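Local coordinates for molybdopterin-guanine dinucleotide biosynthesis protein B (Escherichia coli, PDB 1NP6) that binds GTP, hydrolyses it weakly, and may act as an adapter for efficient biosynthesis and use of the molybdopterin-guanine dinucleotide cofactor, at residues Leu8-Trp14 and Ile114-Phe120. Sequence-based numbering, arbitrary orientation.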
loop_
_atom_site.group_PDB
_atom_site.type_symbol
_atom_site.label_atom_id
_atom_site.label_comp_id
_atom_site.label_asym_id
_atom_site.label_seq_id
_atom_site.Cartn_x
_atom_site.Cartn_y
_atom_site.Cartn_z
ATOM N N LEU B 8 -8.966 6.628 16.201
ATOM C CA LEU B 8 -7.868 5.675 16.312
ATOM C C LEU B 8 -7.887 5.003 17.704
ATOM O O LEU B 8 -8.026 5.675 18.733
ATOM C CB LEU B 8 -6.533 6.414 16.107
ATOM C CG LEU B 8 -5.814 6.404 14.750
ATOM C CD1 LEU B 8 -6.666 7.001 13.637
ATOM C CD2 LEU B 8 -4.465 7.124 14.836
ATOM N N LEU B 9 -7.743 3.680 17.750
ATOM C CA LEU B 9 -7.758 2.945 19.022
ATOM C C LEU B 9 -6.664 1.875 19.079
ATOM O O LEU B 9 -6.636 0.954 18.252
ATOM C CB LEU B 9 -9.139 2.291 19.252
ATOM C CG LEU B 9 -9.315 1.439 20.522
ATOM C CD1 LEU B 9 -9.306 2.294 21.809
ATOM C CD2 LEU B 9 -10.600 0.617 20.434
ATOM N N ALA B 10 -5.768 1.982 20.056
ATOM C CA ALA B 10 -4.684 1.006 20.189
ATOM C C ALA B 10 -5.022 -0.114 21.171
ATOM O O ALA B 10 -5.761 0.091 22.134
ATOM C CB ALA B 10 -3.386 1.693 20.611
ATOM N N PHE B 11 -4.447 -1.285 20.917
ATOM C CA PHE B 11 -4.461 -2.409 21.836
ATOM C C PHE B 11 -3.029 -2.690 22.258
ATOM O O PHE B 11 -2.151 -2.883 21.413
ATOM C CB PHE B 11 -5.092 -3.648 21.170
ATOM C CG PHE B 11 -6.600 -3.650 21.234
ATOM C CD1 PHE B 11 -7.341 -2.928 20.317
ATOM C CD2 PHE B 11 -7.268 -4.317 22.251
ATOM C CE1 PHE B 11 -8.721 -2.880 20.397
ATOM C CE2 PHE B 11 -8.655 -4.279 22.332
ATOM C CZ PHE B 11 -9.378 -3.567 21.403
ATOM N N ALA B 12 -2.790 -2.684 23.565
ATOM C CA ALA B 12 -1.436 -2.795 24.064
ATOM C C ALA B 12 -1.292 -3.906 25.086
ATOM O O ALA B 12 -2.141 -4.065 25.963
ATOM C CB ALA B 12 -0.975 -1.439 24.654
ATOM N N ALA B 13 -0.199 -4.662 24.965
ATOM C CA ALA B 13 0.138 -5.754 25.875
ATOM C C ALA B 13 1.596 -6.189 25.721
ATOM O O ALA B 13 2.199 -6.013 24.653
ATOM C CB ALA B 13 -0.798 -6.966 25.664
ATOM N N TRP B 14 2.156 -6.748 26.791
ATOM C CA TRP B 14 3.449 -7.436 26.731
ATOM C C TRP B 14 3.364 -8.587 25.739
ATOM O O TRP B 14 2.324 -9.238 25.639
ATOM C CB TRP B 14 3.807 -8.047 28.091
ATOM C CG TRP B 14 4.008 -7.088 29.240
ATOM C CD1 TRP B 14 4.947 -6.080 29.336
ATOM C CD2 TRP B 14 3.276 -7.069 30.473
ATOM N NE1 TRP B 14 4.826 -5.442 30.547
ATOM C CE2 TRP B 14 3.811 -6.020 31.266
ATOM C CE3 TRP B 14 2.219 -7.826 30.992
ATOM C CZ2 TRP B 14 3.319 -5.716 32.546
ATOM C CZ3 TRP B 14 1.723 -7.516 32.265
ATOM C CH2 TRP B 14 2.278 -6.470 33.024
ATOM N N ILE B 114 -2.366 7.390 21.898
ATOM C CA ILE B 114 -3.801 7.583 21.612
ATOM C C ILE B 114 -4.669 6.700 22.540
ATOM O O ILE B 114 -4.129 5.886 23.276
ATOM C CB ILE B 114 -4.099 7.258 20.125
ATOM C CG1 ILE B 114 -2.973 6.414 19.503
ATOM C CG2 ILE B 114 -4.311 8.543 19.327
ATOM C CD1 ILE B 114 -3.389 5.012 19.081
ATOM N N ALA B 115 -5.991 6.890 22.522
ATOM C CA ALA B 115 -6.920 6.015 23.265
ATOM C C ALA B 115 -6.486 4.553 23.137
ATOM O O ALA B 115 -6.090 4.123 22.048
ATOM C CB ALA B 115 -8.343 6.184 22.770
ATOM N N LYS B 116 -6.545 3.819 24.249
ATOM C CA LYS B 116 -5.901 2.511 24.337
ATOM C C LYS B 116 -6.636 1.536 25.260
ATOM O O LYS B 116 -7.087 1.915 26.346
ATOM C CB LYS B 116 -4.472 2.703 24.858
ATOM C CG LYS B 116 -3.451 1.710 24.357
ATOM C CD LYS B 116 -2.066 2.360 24.207
ATOM C CE LYS B 116 -1.693 3.237 25.408
ATOM N NZ LYS B 116 -0.251 3.614 25.385
ATOM N N ILE B 117 -6.735 0.279 24.833
ATOM C CA ILE B 117 -7.152 -0.812 25.723
ATOM C C ILE B 117 -5.919 -1.669 26.003
ATOM O O ILE B 117 -5.173 -2.008 25.084
ATOM C CB ILE B 117 -8.325 -1.628 25.090
ATOM C CG1 ILE B 117 -9.565 -0.731 25.002
ATOM C CG2 ILE B 117 -8.599 -2.940 25.899
ATOM C CD1 ILE B 117 -10.698 -1.277 24.148
ATOM N N VAL B 118 -5.682 -1.958 27.282
ATOM C CA VAL B 118 -4.527 -2.724 27.744
ATOM C C VAL B 118 -5.013 -4.132 28.130
ATOM O O VAL B 118 -6.082 -4.276 28.683
ATOM C CB VAL B 118 -3.858 -2.037 28.965
ATOM C CG1 VAL B 118 -2.769 -2.918 29.623
ATOM C CG2 VAL B 118 -3.273 -0.703 28.546
ATOM N N LEU B 119 -4.225 -5.148 27.811
ATOM C CA LEU B 119 -4.621 -6.540 28.069
ATOM C C LEU B 119 -3.797 -7.149 29.194
ATOM O O LEU B 119 -2.632 -6.778 29.378
ATOM C CB LEU B 119 -4.475 -7.373 26.789
ATOM C CG LEU B 119 -4.948 -6.761 25.455
ATOM C CD1 LEU B 119 -4.674 -7.724 24.323
ATOM C CD2 LEU B 119 -6.431 -6.334 25.444
ATOM N N PHE B 120 -4.411 -8.057 29.960
ATOM C CA PHE B 120 -3.724 -8.811 31.019
ATOM C C PHE B 120 -4.216 -10.260 31.057
ATOM O O PHE B 120 -5.412 -10.507 31.134
ATOM C CB PHE B 120 -3.948 -8.154 32.403
ATOM C CG PHE B 120 -3.237 -8.861 33.542
ATOM C CD1 PHE B 120 -1.877 -8.625 33.791
ATOM C CD2 PHE B 120 -3.918 -9.763 34.362
ATOM C CE1 PHE B 120 -1.201 -9.298 34.823
ATOM C CE2 PHE B 120 -3.251 -10.444 35.406
ATOM C CZ PHE B 120 -1.889 -10.190 35.647
HETATM O O HOH W 1 -7.538 7.933 19.898
HETATM O O HOH W 2 -0.169 -6.228 29.258
#
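I117 lies beside F11 in the central parallel sheet of this P-loop NTPase fold, where strands 8-12 and 116-120 are neighbours. Its CB sits over one ring face, a CH-pi contact 4.3 Å from the centroid, while CD1 lies 3.8 Å from F11 CZ. With CG1 anti to the carbonyl carbon (chi1 -66°), the beta-branched chain runs alongside the ring. L119 CD2 meets the ring edge-on at F11 CD2, and helix 19-32, which follows the P-loop, packs on F11 through L23 and L26. Were F11 cut back to an alanine, I117 would probably lose the ring face beneath it and L119 CD2 its rim, opening a gap under that helix.

On the sheet face of A10 and A12 short methyls leave room for the K116 chain: A10 CB touches K116 CG and I114 CD1, each at 3.7 Å, and A12 CB meets the lysine's aliphatic stem, whose NZ bonds E112 O. Between the faces, the N and O of A10 and of A12 bind A115, I117 and L119; A10 N to A115 O is nearly straight (175°). A13, probably the first Walker A residue, rests its CB 3.9 Å from L119 CB, and one water receives a weak bond from W14 N and donates to L119 O.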